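Local structure of hypothetical protein (Bacteroides fragilis, 4I17) at residues 25-30 with 46-51; 147-152 with 207-212. The protein is of unknown function but, as an exported protein built of tetratricopeptide (TPR) repeats, probably serves as a scaffold for binding other proteins or peptides. All coordinates share one frame; numbering follows the deposited sequence.

The two contacts lie at distant points of one elongated, mostly helical chain, and both illustrate how helical-repeat proteins are built by laying one helix against another. Interaction 1 comes first along the sequence and joins helices 23-36 and 42-54, successive helices of the N-terminal part, in a buried interface. Interaction 2 follows and brings the start of helix 149-174 against the end of helix 182-209, a surface contact between helix ends. The contacts share no helix. The centres of interactions 1 and 2 are 41 Å apart, on opposite sides of the chain's centre, and the nearest atoms of interactions 1 and 2 are about 20 Å apart. Each joins helices in its own part of the chain, with no direct touch between them.

Interaction 1: 25-30 with 46-51; sequences VAFEKY and YNCGVC
Two neighbouring helices of the TPR array, 23-36 and 42-54, pack here through a small apolar seam in which two cysteine sulfurs fit against alanine, phenylalanine and tyrosine. Their local axes approach to 8.7 Å and run at 139°, closer to antiparallel than to perpendicular. Cys48 sits at the middle of the seam. Its SG, swung anti to the backbone N (chi1 -167°), slips between two side chains of the facing helix, lying 3.7 Å from Phe27 CD1 and equally close to Tyr30 CB. The sulfur meets the Phe27 ring obliquely, 4.7 Å from its centroid, in a sulfur-aromatic contact, while the carbonyl oxygen of Cys48 lies in the plane of that ring, at its edge.

One turn along, Cys51 adds a second pair of contacts: its SG touches the methyl CB of Ala26 at 3.7 Å, and its CB rests against Phe27 CB. The Tyr30 ring slants across Asn47, with CE2 3.9 Å from Asn47 CB and the ring and amide planes 27° apart. No hydrogen bond crosses the seam; the hydroxyl of Tyr30 instead bonds to Asn15 of helix 7-19, so this side chain links its own helix to two others. Tyr64 of helix 58-70 touches both Phe27 and Cys48, carrying the packing onward. Such close apposition of successive helices by small and aromatic residues is typical of the TPR superhelix.

Interaction 2: 147-152 with 207-212; sequences TSKKWK and VTLSPN. With SO4 (sulfate ion), chain D; SO4 (sulfate ion), chain B.
Ser148 OG is held from two directions at the start of helix 149-174: it donates to O1 of a sulfate ion (chain D) at 2.9 Å and, as the N-cap, accepts from Trp151 N along an almost straight bond of 171°. One hydroxyl thus serves both helix and anion. The backbone N of Lys149 donates to O2 of the same sulfate. The N-H groups at the helix start and the helix dipole would be expected to favour an anion here.

A second sulfate (chain B) lies by the loop that follows helix 182-209, where Asn212 ND2 donates to its O4 at 3.0 Å with an N-H...O angle of 153°. Lys150 NZ reaches the same oxygen in one of two modelled conformers, so a bridge through this ion between the segments is tentative. In that conformer a bend at chi2 (-62°) turns the chain back toward the other segment, although the CB of Lys150 points away from it. Both sulfates probably come from the crystallisation liquor.

Leu209 makes the apolar join. Its two methyls divide the work, CD1 meeting Lys152 CB at 3.8 Å and CD2 meeting the aliphatic chain of Lys149, which crosses it at a slant; Lys149 CE also approaches the Leu209 carbonyl oxygen O to 3.4 Å. Leu209 continues onto Thr153 and Leu156, and Ser210 OG bonds to Thr153 OG1, while Lys152 NZ turns back to the carbonyls of Thr144 and Val146. The whole is a serine N-cap whose helix start binds an anion, set next to the carboxyl end of a neighbouring helix in an all-helical chain.

Interaction 1: 25-30 with 46-51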
loop_
_atom_site.group_PDB
_atom_site.type_symbol
_atom_site.label_atom_id
_atom_site.label_comp_id
_atom_site.label_asym_id
_atom_site.label_seq_id
_atom_site.Cartn_x
_atom_site.Cartn_y
_atom_site.Cartn_z
ATOM N N VAL A 25 18.120 -20.728 -16.413
ATOM C CA VAL A 25 19.025 -20.520 -17.548
ATOM C C VAL A 25 18.841 -19.099 -18.097
ATOM O O VAL A 25 19.834 -18.462 -18.459
ATOM C CB VAL A 25 18.842 -21.569 -18.671
ATOM C CG1 VAL A 25 19.679 -21.190 -19.909
ATOM C CG2 VAL A 25 19.251 -22.941 -18.155
ATOM N N ALA A 26 17.596 -18.622 -18.213
ATOM C CA ALA A 26 17.374 -17.272 -18.762
ATOM C C ALA A 26 18.073 -16.260 -17.879
ATOM O O ALA A 26 18.754 -15.373 -18.370
ATOM C CB ALA A 26 15.885 -16.974 -18.858
ATOM N N PHE A 27 17.981 -16.440 -16.556
ATOM C CA PHE A 27 18.655 -15.507 -15.641
ATOM C C PHE A 27 20.175 -15.565 -15.885
ATOM O O PHE A 27 20.781 -14.514 -15.994
ATOM C CB PHE A 27 18.309 -15.806 -14.167
ATOM C CG PHE A 27 19.170 -15.012 -13.220
ATOM C CD1 PHE A 27 18.890 -13.673 -12.958
ATOM C CD2 PHE A 27 20.300 -15.574 -12.648
ATOM C CE1 PHE A 27 19.727 -12.918 -12.135
ATOM C CE2 PHE A 27 21.141 -14.812 -11.832
ATOM C CZ PHE A 27 20.843 -13.491 -11.587
ATOM N N GLU A 28 20.764 -16.759 -15.944
ATOM C CA GLU A 28 22.202 -16.977 -16.179
ATOM C C GLU A 28 22.663 -16.238 -17.463
ATOM O O GLU A 28 23.647 -15.506 -17.453
ATOM C CB GLU A 28 22.467 -18.499 -16.305
ATOM C CG GLU A 28 23.902 -18.905 -16.620
ATOM C CD GLU A 28 24.070 -20.053 -17.609
ATOM O OE1 GLU A 28 23.167 -20.917 -17.703
ATOM O OE2 GLU A 28 25.122 -20.090 -18.290
ATOM N N LYS A 29 21.938 -16.451 -18.565
ATOM C CA LYS A 29 22.303 -15.884 -19.869
ATOM C C LYS A 29 22.083 -14.374 -19.916
ATOM O O LYS A 29 22.960 -13.647 -20.380
ATOM C CB LYS A 29 21.503 -16.561 -20.983
ATOM C CG LYS A 29 21.753 -18.061 -21.094
ATOM C CD LYS A 29 23.165 -18.361 -21.552
ATOM C CE LYS A 29 23.424 -19.860 -21.549
ATOM N NZ LYS A 29 24.806 -20.163 -22.020
ATOM N N TYR A 30 20.934 -13.897 -19.406
ATOM C CA TYR A 30 20.656 -12.464 -19.422
ATOM C C TYR A 30 21.605 -11.719 -18.504
ATOM O O TYR A 30 22.013 -10.613 -18.846
ATOM C CB TYR A 30 19.220 -12.171 -18.975
ATOM C CG TYR A 30 18.108 -12.566 -19.920
ATOM C CD1 TYR A 30 18.300 -12.571 -21.297
ATOM C CD2 TYR A 30 16.837 -12.865 -19.436
ATOM C CE1 TYR A 30 17.246 -12.833 -22.171
ATOM C CE2 TYR A 30 15.783 -13.150 -20.300
ATOM C CZ TYR A 30 15.998 -13.161 -21.658
ATOM O OH TYR A 30 14.946 -13.412 -22.488
ATOM N N TYR A 46 14.449 -5.935 -17.433
ATOM C CA TYR A 46 13.157 -6.211 -16.839
ATOM C C TYR A 46 12.929 -7.751 -16.840
ATOM O O TYR A 46 12.577 -8.325 -15.810
ATOM C CB TYR A 46 12.024 -5.445 -17.575
ATOM C CG TYR A 46 10.669 -5.832 -17.014
ATOM C CD1 TYR A 46 10.198 -5.267 -15.829
ATOM C CD2 TYR A 46 9.934 -6.872 -17.576
ATOM C CE1 TYR A 46 9.024 -5.712 -15.234
ATOM C CE2 TYR A 46 8.756 -7.323 -16.991
ATOM C CZ TYR A 46 8.313 -6.746 -15.810
ATOM O OH TYR A 46 7.156 -7.169 -15.214
ATOM N N ASN A 47 13.151 -8.413 -17.996
ATOM C CA ASN A 47 12.947 -9.865 -18.069
ATOM C C ASN A 47 13.850 -10.588 -17.086
ATOM O O ASN A 47 13.425 -11.558 -16.469
ATOM C CB ASN A 47 13.236 -10.368 -19.489
ATOM C CG ASN A 47 12.123 -10.047 -20.449
ATOM O OD1 ASN A 47 10.962 -9.825 -20.066
ATOM N ND2 ASN A 47 12.442 -10.064 -21.718
ATOM N N CYS A 48 15.099 -10.104 -16.944
ATOM C CA CYS A 48 16.097 -10.704 -16.044
ATOM C C CYS A 48 15.623 -10.584 -14.594
ATOM O O CYS A 48 15.722 -11.559 -13.845
ATOM C CB CYS A 48 17.462 -10.055 -16.250
ATOM S SG CYS A 48 18.838 -10.960 -15.485
ATOM N N GLY A 49 15.044 -9.431 -14.227
ATOM C CA GLY A 49 14.490 -9.216 -12.876
ATOM C C GLY A 49 13.383 -10.196 -12.549
ATOM O O GLY A 49 13.361 -10.771 -11.448
ATOM N N VAL A 50 12.456 -10.416 -13.513
ATOM C CA VAL A 50 11.351 -11.388 -13.328
ATOM C C VAL A 50 11.947 -12.801 -13.150
ATOM O O VAL A 50 11.523 -13.538 -12.255
ATOM C CB VAL A 50 10.344 -11.366 -14.493
ATOM C CG1 VAL A 50 9.237 -12.421 -14.278
ATOM C CG2 VAL A 50 9.743 -9.959 -14.668
ATOM N N CYS A 51 12.886 -13.188 -14.026
ATOM C CA CYS A 51 13.537 -14.511 -13.926
ATOM C C CYS A 51 14.199 -14.673 -12.559
ATOM O O CYS A 51 14.066 -15.734 -11.938
ATOM C CB CYS A 51 14.541 -14.699 -15.059
ATOM S SG CYS A 51 13.761 -14.928 -16.670
#

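Interaction 2: 147-152 with 207-212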
loop_
_atom_site.group_PDB
_atom_site.type_symbol
_atom_site.label_atom_id
_atom_site.label_comp_id
_atom_site.label_asym_id
_atom_site.label_seq_id
_atom_site.Cartn_x
_atom_site.Cartn_y
_atom_site.Cartn_z
ATOM N N THR A 147 -4.872 8.766 -5.788
ATOM C CA THR A 147 -5.704 9.707 -6.542
ATOM C C THR A 147 -7.098 9.141 -6.773
ATOM O O THR A 147 -8.026 9.908 -6.998
ATOM C CB THR A 147 -5.044 10.079 -7.894
ATOM O OG1 THR A 147 -5.013 8.931 -8.729
ATOM C CG2 THR A 147 -3.652 10.636 -7.731
ATOM N N SER A 148 -7.243 7.815 -6.710
ATOM C CA SER A 148 -8.504 7.106 -6.915
ATOM C C SER A 148 -9.533 7.529 -5.869
ATOM O O SER A 148 -9.254 7.386 -4.674
ATOM C CB SER A 148 -8.262 5.606 -6.803
ATOM O OG SER A 148 -9.487 4.905 -6.674
ATOM N N LYS A 149 -10.709 8.042 -6.311
ATOM C CA LYS A 149 -11.793 8.426 -5.382
ATOM C C LYS A 149 -12.342 7.193 -4.634
ATOM O O LYS A 149 -12.720 7.294 -3.472
ATOM C CB LYS A 149 -12.938 9.087 -6.166
ATOM C CG LYS A 149 -12.630 10.495 -6.663
ATOM C CD LYS A 149 -13.820 11.114 -7.441
ATOM C CE LYS A 149 -15.053 11.374 -6.595
ATOM N NZ LYS A 149 -16.227 11.767 -7.417
ATOM N N LYS A 150 -12.386 6.030 -5.301
ATOM C CA LYS A 150 -12.886 4.786 -4.695
ATOM C C LYS A 150 -12.006 4.346 -3.533
ATOM O O LYS A 150 -12.513 4.018 -2.454
ATOM C CB LYS A 150 -12.988 3.658 -5.745
ATOM C CG LYS A 150 -13.946 3.940 -6.913
ATOM C CD LYS A 150 -15.402 4.128 -6.498
ATOM C CE LYS A 150 -16.236 4.794 -7.567
ATOM N NZ LYS A 150 -17.599 5.128 -7.067
ATOM N N TRP A 151 -10.688 4.332 -3.739
ATOM C CA TRP A 151 -9.765 3.908 -2.695
ATOM C C TRP A 151 -9.697 4.928 -1.601
ATOM O O TRP A 151 -9.539 4.563 -0.432
ATOM C CB TRP A 151 -8.395 3.643 -3.285
ATOM C CG TRP A 151 -8.400 2.353 -4.044
ATOM C CD1 TRP A 151 -8.744 2.173 -5.356
ATOM C CD2 TRP A 151 -8.179 1.044 -3.500
ATOM N NE1 TRP A 151 -8.715 0.825 -5.669
ATOM C CE2 TRP A 151 -8.352 0.115 -4.552
ATOM C CE3 TRP A 151 -7.896 0.560 -2.212
ATOM C CZ2 TRP A 151 -8.225 -1.262 -4.360
ATOM C CZ3 TRP A 151 -7.684 -0.801 -2.050
ATOM C CH2 TRP A 151 -7.864 -1.692 -3.114
ATOM N N LYS A 152 -9.846 6.216 -1.953
ATOM C CA LYS A 152 -9.885 7.262 -0.926
ATOM C C LYS A 152 -11.106 7.043 -0.055
ATOM O O LYS A 152 -11.042 7.215 1.165
ATOM C CB LYS A 152 -9.974 8.645 -1.573
ATOM C CG LYS A 152 -8.658 9.269 -2.000
ATOM C CD LYS A 152 -8.934 10.772 -2.231
ATOM C CE LYS A 152 -7.958 11.466 -3.141
ATOM N NZ LYS A 152 -6.647 11.697 -2.468
ATOM N N VAL A 207 -18.836 10.002 1.878
ATOM C CA VAL A 207 -20.159 10.121 1.235
ATOM C C VAL A 207 -20.043 11.049 -0.005
ATOM O O VAL A 207 -20.586 10.738 -1.074
ATOM C CB VAL A 207 -21.220 10.638 2.253
ATOM C CG1 VAL A 207 -22.516 11.042 1.551
ATOM C CG2 VAL A 207 -21.500 9.592 3.336
ATOM N N THR A 208 -19.334 12.179 0.139
ATOM C CA THR A 208 -19.153 13.133 -0.974
ATOM C C THR A 208 -18.462 12.447 -2.157
ATOM O O THR A 208 -18.912 12.596 -3.300
ATOM C CB THR A 208 -18.396 14.360 -0.470
ATOM O OG1 THR A 208 -19.264 15.040 0.443
ATOM C CG2 THR A 208 -17.947 15.287 -1.586
ATOM N N LEU A 209 -17.412 11.669 -1.899
ATOM C CA LEU A 209 -16.721 10.999 -3.009
ATOM C C LEU A 209 -17.510 9.849 -3.611
ATOM O O LEU A 209 -17.393 9.607 -4.814
ATOM C CB LEU A 209 -15.374 10.444 -2.510
ATOM C CG LEU A 209 -14.356 11.470 -2.027
ATOM C CD1 LEU A 209 -13.158 10.766 -1.427
ATOM C CD2 LEU A 209 -13.874 12.396 -3.172
ATOM N N SER A 210 -18.288 9.111 -2.789
ATOM C CA SER A 210 -19.025 7.928 -3.235
ATOM C C SER A 210 -20.459 7.964 -2.745
ATOM O O SER A 210 -20.832 7.222 -1.828
ATOM C CB SER A 210 -18.337 6.657 -2.750
ATOM O OG SER A 210 -17.036 6.489 -3.295
ATOM N N PRO A 211 -21.296 8.819 -3.365
ATOM C CA PRO A 211 -22.702 8.914 -2.918
ATOM C C PRO A 211 -23.483 7.608 -3.115
ATOM O O PRO A 211 -24.490 7.419 -2.457
ATOM C CB PRO A 211 -23.290 10.061 -3.754
ATOM C CG PRO A 211 -22.188 10.646 -4.512
ATOM C CD PRO A 211 -20.991 9.770 -4.456
ATOM N N ASN A 212 -22.987 6.676 -3.949
ATOM C CA ASN A 212 -23.671 5.379 -4.158
ATOM C C ASN A 212 -23.477 4.417 -2.989
ATOM O O ASN A 212 -24.146 3.386 -2.931
ATOM C CB ASN A 212 -23.116 4.706 -5.418
ATOM C CG ASN A 212 -21.624 4.519 -5.323
ATOM O OD1 ASN A 212 -20.847 5.491 -5.231
ATOM N ND2 ASN A 212 -21.194 3.280 -5.288
HETATM S S SO4 D . -12.034 6.396 -9.434
HETATM O O1 SO4 D . -11.239 5.271 -8.935
HETATM O O2 SO4 D . -11.426 7.698 -9.084
HETATM O O3 SO4 D . -12.127 6.278 -10.892
HETATM O O4 SO4 D . -13.378 6.339 -8.872
HETATM S S SO4 B . -18.021 1.050 -5.717
HETATM O O1 SO4 B . -17.082 0.920 -4.614
HETATM O O2 SO4 B . -17.411 0.523 -6.936
HETATM O O3 SO4 B . -19.247 0.310 -5.436
HETATM O O4 SO4 B . -18.333 2.465 -5.889
#